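Local coordinates for lovastatin nonaketide synthase, polyketide synthase component (PDB 7CPX), which builds the dihydromonacolin L nonaketide of lovastatin biosynthesis from malonyl-CoA, S-adenosyl-L-methionine and NADPH, working together with the partner protein LovC, at residues A[29-34]-A[388-393]; A[1520-1525]-A[1565-1570]. The protein carries 2 engineered substitutions. All blocks are in the same frame, centred on the assembly; numbering follows the deposited sequence.

Contact 1: residues A[29-34]-A[388-393]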
loop_
_atom_site.group_PDB
_atom_site.type_symbol
_atom_site.label_atom_id
_atom_site.label_comp_id
_atom_site.label_asym_id
_atom_site.label_seq_id
_atom_site.Cartn_x
_atom_site.Cartn_y
_atom_site.Cartn_z
ATOM N N LYS A 29 46.908 10.892 -4.689
ATOM C CA LYS A 29 46.159 10.035 -5.599
ATOM C C LYS A 29 45.292 10.863 -6.536
ATOM O O LYS A 29 45.149 10.533 -7.719
ATOM C CB LYS A 29 45.300 9.049 -4.810
ATOM C CG LYS A 29 46.088 7.938 -4.141
ATOM C CD LYS A 29 45.167 6.933 -3.474
ATOM C CE LYS A 29 45.936 5.742 -2.934
ATOM N NZ LYS A 29 46.940 6.137 -1.908
ATOM N N LEU A 30 44.699 11.942 -6.024
ATOM C CA LEU A 30 43.892 12.809 -6.873
ATOM C C LEU A 30 44.737 13.426 -7.979
ATOM O O LEU A 30 44.304 13.497 -9.134
ATOM C CB LEU A 30 43.231 13.899 -6.032
ATOM C CG LEU A 30 42.420 14.943 -6.802
ATOM C CD1 LEU A 30 41.353 14.281 -7.653
ATOM C CD2 LEU A 30 41.790 15.934 -5.843
ATOM N N TRP A 31 45.945 13.881 -7.645
ATOM C CA TRP A 31 46.822 14.448 -8.662
ATOM C C TRP A 31 47.234 13.395 -9.680
ATOM O O TRP A 31 47.266 13.666 -10.886
ATOM C CB TRP A 31 48.059 15.065 -8.012
ATOM C CG TRP A 31 49.108 15.445 -9.005
ATOM C CD1 TRP A 31 50.415 15.062 -9.004
ATOM C CD2 TRP A 31 48.934 16.274 -10.159
ATOM N NE1 TRP A 31 51.069 15.607 -10.081
ATOM C CE2 TRP A 31 50.181 16.355 -10.807
ATOM C CE3 TRP A 31 47.846 16.957 -10.706
ATOM C CZ2 TRP A 31 50.370 17.093 -11.971
ATOM C CZ3 TRP A 31 48.036 17.689 -11.862
ATOM C CH2 TRP A 31 49.287 17.750 -12.481
ATOM N N GLU A 32 47.557 12.187 -9.212
ATOM C CA GLU A 32 47.910 11.117 -10.137
ATOM C C GLU A 32 46.762 10.830 -11.093
ATOM O O GLU A 32 46.973 10.638 -12.296
ATOM C CB GLU A 32 48.290 9.855 -9.364
ATOM C CG GLU A 32 49.578 9.977 -8.572
ATOM C CD GLU A 32 49.853 8.756 -7.715
ATOM O OE1 GLU A 32 49.005 7.840 -7.695
ATOM O OE2 GLU A 32 50.916 8.714 -7.062
ATOM N N LEU A 33 45.536 10.798 -10.571
ATOM C CA LEU A 33 44.370 10.588 -11.421
ATOM C C LEU A 33 44.221 11.719 -12.431
ATOM O O LEU A 33 44.000 11.479 -13.622
ATOM C CB LEU A 33 43.117 10.472 -10.553
ATOM C CG LEU A 33 41.767 10.518 -11.271
ATOM C CD1 LEU A 33 41.662 9.406 -12.296
ATOM C CD2 LEU A 33 40.636 10.425 -10.264
ATOM N N LEU A 34 44.347 12.963 -11.970
ATOM C CA LEU A 34 44.111 14.102 -12.851
ATOM C C LEU A 34 45.135 14.157 -13.977
ATOM O O LEU A 34 44.774 14.371 -15.139
ATOM C CB LEU A 34 44.125 15.399 -12.046
ATOM C CG LEU A 34 42.947 15.580 -11.086
ATOM C CD1 LEU A 34 43.164 16.783 -10.188
ATOM C CD2 LEU A 34 41.644 15.723 -11.851
ATOM N N VAL A 388 52.626 20.762 -14.455
ATOM C CA VAL A 388 52.018 19.880 -15.443
ATOM C C VAL A 388 50.575 20.316 -15.641
ATOM O O VAL A 388 49.825 20.456 -14.667
ATOM C CB VAL A 388 52.085 18.405 -15.008
ATOM C CG1 VAL A 388 51.343 17.525 -16.000
ATOM C CG2 VAL A 388 53.531 17.958 -14.865
ATOM N N ILE A 389 50.190 20.527 -16.894
ATOM C CA ILE A 389 48.807 20.855 -17.227
ATOM C C ILE A 389 48.047 19.545 -17.401
ATOM O O ILE A 389 48.220 18.865 -18.423
ATOM C CB ILE A 389 48.727 21.734 -18.484
ATOM C CG1 ILE A 389 49.258 23.135 -18.164
ATOM C CG2 ILE A 389 47.295 21.794 -18.994
ATOM C CD1 ILE A 389 49.203 24.109 -19.320
ATOM N N PRO A 390 47.207 19.150 -16.447
ATOM C CA PRO A 390 46.541 17.859 -16.561
ATOM C C PRO A 390 45.609 17.837 -17.755
ATOM O O PRO A 390 45.043 18.876 -18.142
ATOM C CB PRO A 390 45.770 17.740 -15.239
ATOM C CG PRO A 390 45.600 19.135 -14.774
ATOM C CD PRO A 390 46.824 19.858 -15.214
ATOM N N PRO A 391 45.420 16.677 -18.371
ATOM C CA PRO A 391 44.553 16.579 -19.547
ATOM C C PRO A 391 43.086 16.465 -19.149
ATOM O O PRO A 391 42.725 16.483 -17.974
ATOM C CB PRO A 391 45.046 15.305 -20.230
ATOM C CG PRO A 391 45.514 14.455 -19.107
ATOM C CD PRO A 391 46.083 15.394 -18.078
ATOM N N ASN A 392 42.237 16.350 -20.166
ATOM C CA ASN A 392 40.810 16.121 -19.996
ATOM C C ASN A 392 40.457 14.788 -20.635
ATOM O O ASN A 392 40.743 14.565 -21.816
ATOM C CB ASN A 392 39.994 17.251 -20.622
ATOM C CG ASN A 392 40.279 18.591 -19.983
ATOM O OD1 ASN A 392 39.449 19.138 -19.258
ATOM N ND2 ASN A 392 41.468 19.121 -20.237
ATOM N N LEU A 393 39.841 13.905 -19.852
ATOM C CA LEU A 393 39.620 12.540 -20.313
ATOM C C LEU A 393 38.652 12.495 -21.490
ATOM O O LEU A 393 38.866 11.736 -22.443
ATOM C CB LEU A 393 39.110 11.682 -19.156
ATOM C CG LEU A 393 38.866 10.204 -19.462
ATOM C CD1 LEU A 393 40.140 9.538 -19.960
ATOM C CD2 LEU A 393 38.333 9.487 -18.232
#

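Contact 2: residues A[1520-1525]-A[1565-1570]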
loop_
_atom_site.group_PDB
_atom_site.type_symbol
_atom_site.label_atom_id
_atom_site.label_comp_id
_atom_site.label_asym_id
_atom_site.label_seq_id
_atom_site.Cartn_x
_atom_site.Cartn_y
_atom_site.Cartn_z
ATOM N N VAL A 1520 -59.298 33.361 -29.212
ATOM C CA VAL A 1520 -58.677 34.664 -28.996
ATOM C C VAL A 1520 -59.112 35.707 -30.012
ATOM O O VAL A 1520 -58.933 36.913 -29.765
ATOM C CB VAL A 1520 -57.138 34.526 -28.996
ATOM C CG1 VAL A 1520 -56.634 34.147 -30.381
ATOM C CG2 VAL A 1520 -56.480 35.803 -28.496
ATOM N N LEU A 1521 -59.686 35.321 -31.153
ATOM C CA LEU A 1521 -60.169 36.308 -32.110
ATOM C C LEU A 1521 -61.305 37.147 -31.544
ATOM O O LEU A 1521 -61.548 38.253 -32.038
ATOM C CB LEU A 1521 -60.624 35.615 -33.396
ATOM C CG LEU A 1521 -59.569 34.766 -34.110
ATOM C CD1 LEU A 1521 -60.123 34.214 -35.414
ATOM C CD2 LEU A 1521 -58.298 35.565 -34.360
ATOM N N HIS A 1522 -62.007 36.649 -30.525
ATOM C CA HIS A 1522 -63.039 37.434 -29.863
ATOM C C HIS A 1522 -62.462 38.449 -28.887
ATOM O O HIS A 1522 -63.201 39.321 -28.416
ATOM C CB HIS A 1522 -64.014 36.517 -29.119
ATOM C CG HIS A 1522 -63.431 35.886 -27.893
ATOM N ND1 HIS A 1522 -64.125 35.787 -26.706
ATOM C CD2 HIS A 1522 -62.221 35.321 -27.670
ATOM C CE1 HIS A 1522 -63.367 35.190 -25.804
ATOM N NE2 HIS A 1522 -62.206 34.896 -26.364
ATOM N N ALA A 1523 -61.170 38.356 -28.576
ATOM C CA ALA A 1523 -60.503 39.285 -27.678
ATOM C C ALA A 1523 -59.926 40.491 -28.411
ATOM O O ALA A 1523 -59.199 41.286 -27.803
ATOM C CB ALA A 1523 -59.395 38.564 -26.906
ATOM N N THR A 1524 -60.230 40.639 -29.703
ATOM C CA THR A 1524 -59.721 41.738 -30.506
ATOM C C THR A 1524 -60.888 42.372 -31.257
ATOM O O THR A 1524 -61.645 41.655 -31.937
ATOM C CB THR A 1524 -58.652 41.264 -31.495
ATOM O OG1 THR A 1524 -58.482 42.245 -32.526
ATOM C CG2 THR A 1524 -59.051 39.936 -32.124
ATOM N N PRO A 1525 -61.075 43.693 -31.160
ATOM C CA PRO A 1525 -62.117 44.348 -31.963
ATOM C C PRO A 1525 -61.749 44.510 -33.428
ATOM O O PRO A 1525 -62.565 45.028 -34.199
ATOM C CB PRO A 1525 -62.273 45.712 -31.279
ATOM C CG PRO A 1525 -60.934 45.986 -30.699
ATOM C CD PRO A 1525 -60.379 44.651 -30.280
ATOM N N ALA A 1565 -62.225 41.388 -19.594
ATOM C CA ALA A 1565 -61.829 42.772 -19.819
ATOM C C ALA A 1565 -61.588 43.114 -21.282
ATOM O O ALA A 1565 -61.387 44.294 -21.595
ATOM C CB ALA A 1565 -60.562 43.089 -19.017
ATOM N N ASP A 1566 -61.581 42.133 -22.185
ATOM C CA ASP A 1566 -61.472 42.434 -23.605
ATOM C C ASP A 1566 -62.368 41.570 -24.480
ATOM O O ASP A 1566 -62.322 41.715 -25.705
ATOM C CB ASP A 1566 -60.010 42.299 -24.075
ATOM C CG ASP A 1566 -59.487 40.876 -23.980
ATOM O OD1 ASP A 1566 -60.299 39.941 -23.829
ATOM O OD2 ASP A 1566 -58.254 40.694 -24.059
ATOM N N TRP A 1567 -63.176 40.680 -23.901
ATOM C CA TRP A 1567 -64.106 39.908 -24.716
ATOM C C TRP A 1567 -65.205 40.795 -25.281
ATOM O O TRP A 1567 -65.709 40.533 -26.380
ATOM C CB TRP A 1567 -64.706 38.764 -23.897
ATOM C CG TRP A 1567 -66.122 38.995 -23.468
ATOM C CD1 TRP A 1567 -66.560 39.861 -22.509
ATOM C CD2 TRP A 1567 -67.288 38.342 -23.981
ATOM N NE1 TRP A 1567 -67.928 39.792 -22.397
ATOM C CE2 TRP A 1567 -68.398 38.867 -23.292
ATOM C CE3 TRP A 1567 -67.499 37.366 -24.958
ATOM C CZ2 TRP A 1567 -69.700 38.444 -23.545
ATOM C CZ3 TRP A 1567 -68.792 36.950 -25.209
ATOM C CH2 TRP A 1567 -69.876 37.488 -24.507
ATOM N N TRP A 1568 -65.589 41.844 -24.552
ATOM C CA TRP A 1568 -66.553 42.800 -25.073
ATOM C C TRP A 1568 -65.907 43.837 -25.980
ATOM O O TRP A 1568 -66.628 44.579 -26.656
ATOM C CB TRP A 1568 -67.287 43.506 -23.930
ATOM C CG TRP A 1568 -68.606 44.068 -24.362
ATOM C CD1 TRP A 1568 -68.875 45.361 -24.706
ATOM C CD2 TRP A 1568 -69.832 43.347 -24.516
ATOM N NE1 TRP A 1568 -70.198 45.489 -25.058
ATOM C CE2 TRP A 1568 -70.807 44.267 -24.949
ATOM C CE3 TRP A 1568 -70.204 42.015 -24.323
ATOM C CZ2 TRP A 1568 -72.127 43.895 -25.196
ATOM C CZ3 TRP A 1568 -71.513 41.648 -24.571
ATOM C CH2 TRP A 1568 -72.460 42.585 -24.998
ATOM N N ALA A 1569 -64.579 43.905 -26.011
ATOM C CA ALA A 1569 -63.877 44.735 -26.984
ATOM C C ALA A 1569 -64.088 44.112 -28.355
ATOM O O ALA A 1569 -63.475 43.099 -28.697
ATOM C CB ALA A 1569 -62.396 44.839 -26.638
ATOM N N GLY A 1570 -64.962 44.722 -29.148
ATOM C CA GLY A 1570 -65.417 44.119 -30.382
ATOM C C GLY A 1570 -66.874 44.429 -30.646
ATOM O O GLY A 1570 -67.380 44.192 -31.747
#

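Contact 1: residues A[29-34]-A[388-393]
Trp-31 reaches from helix 27-35 to Val-388 and Pro-390 with the benzo end of its indole. Its CG stands anti to the backbone N (chi1 170°), which carries the six-membered ring out towards the other segment, and the far edge of that ring does the touching. The apolar part falls on two neighbouring stretches of this edge. CZ2 of Trp-31 meets CB of Val-388 at 3.7 Å, with the valine CB in the plane of the indole, and CG1 of Val-388 adds a looser touch. Two atoms further round the ring, past CH2, CZ3 of Trp-31 lies 4.1 Å from CG of Pro-390, whose pyrrolidine ring runs roughly crosswise to the tryptophan. Leu-34, one turn further along the helix, packs its CB at 4.3 Å from CB of the same proline, so Pro-390 touches two side chains spaced one helical turn apart.

A second group of contacts sets carbon against backbone carbonyls. The CH2 atom of Trp-31 approaches O of Val-388 at 3.5 Å, with the oxygen near the indole plane. In the last turn of the helix, O of Leu-34 lies 3.5 Å from CB of Pro-390 and 3.4 Å from CD of Pro-391. Neither proline has an N-H to offer this carbonyl, and no hydrogen bond joins the two segments: the contact is van der Waals packing of largely buried residues.

In the ketosynthase, helix 27-35 follows the first strand, 11-19, while 388-393 leaves helix 369-386 as the short strand 388-389 and then an extended loop through Pro-390 and Pro-391. His-386 stacks on the ring of Trp-31, and Pro-390 also leans on Lys-379 and Ala-383 of helix 369-386. Strand 388-389 pairs antiparallel with 416-417, tying this packing to a small two-stranded sheet.

Contact 2: residues A[1520-1525]-A[1565-1570]
His-1522 and Asp-1566 both hold CG between the backbone N and the carbonyl carbon (chi1 72° and 65°), and these torsions set the imidazole beside Trp-1567 and the carboxylate against Ala-1523. The histidine meets the tryptophan edge to edge: ND1 of His-1522 lies 4.1 Å from CE3 of Trp-1567, each atom near the plane of the other ring, and the two side chains slant across one another. NE2 of the histidine turns back to a weak hydrogen bond with Asn-1519 O. The methyl of Ala-1523 sits over the carboxylate, its CB 3.5 Å from OD1 of Asp-1566.

Segment 1520-1525 is the loop that leads from strand 1512-1518, in the sheet of the Rossmann-like methyltransferase fold, into helix 1527-1537. Its Ala-1523 methyl also lies near, though not against, the glycine-rich turn after strand 1440-1445, a pattern consistent with the S-adenosylmethionine site of such folds. Segment 1565-1570 belongs to the loop between helices 1554-1561 and 1583-1592.

Arg-1499 bridges the two loops: its NH2 bonds O of Ala-1523 and forms a long, weak ion pair with OD2 of Asp-1566. No hydrogen bond passes directly between the segments. Each closes a turn on itself instead, Ala-1523 N to Val-1520 O at 2.9 Å and, weakly, Ala-1569 N to Asp-1566 O at 3.2 Å. At the far end Pro-1525 packs by CB on Gly-1570 N at 3.6 Å and by CD on the Ala-1569 methyl, CB, at 4.2 Å.

Overall arrangement
Contact 1 and contact 2 lie in different catalytic parts of the megasynthase, with centres about 112 Å apart and nearest atoms about 98 Å apart, on opposite sides of the chain's centre. Along the chain they come in series: 29-34 with 388-393 is complete within the ketosynthase before 1520-1525 with 1565-1570 opens, the first of these two loops following a strand of the methyltransferase sheet. They share no helix, strand or sheet. Contact 1 joins elements 354 residues apart inside the thiolase-type fold, whereas contact 2 brings together two loops only 40 residues apart. Each is thus internal to its own part of the protein, as suits a multidomain, iterative synthase in which a carrier protein tethers the growing polyketide.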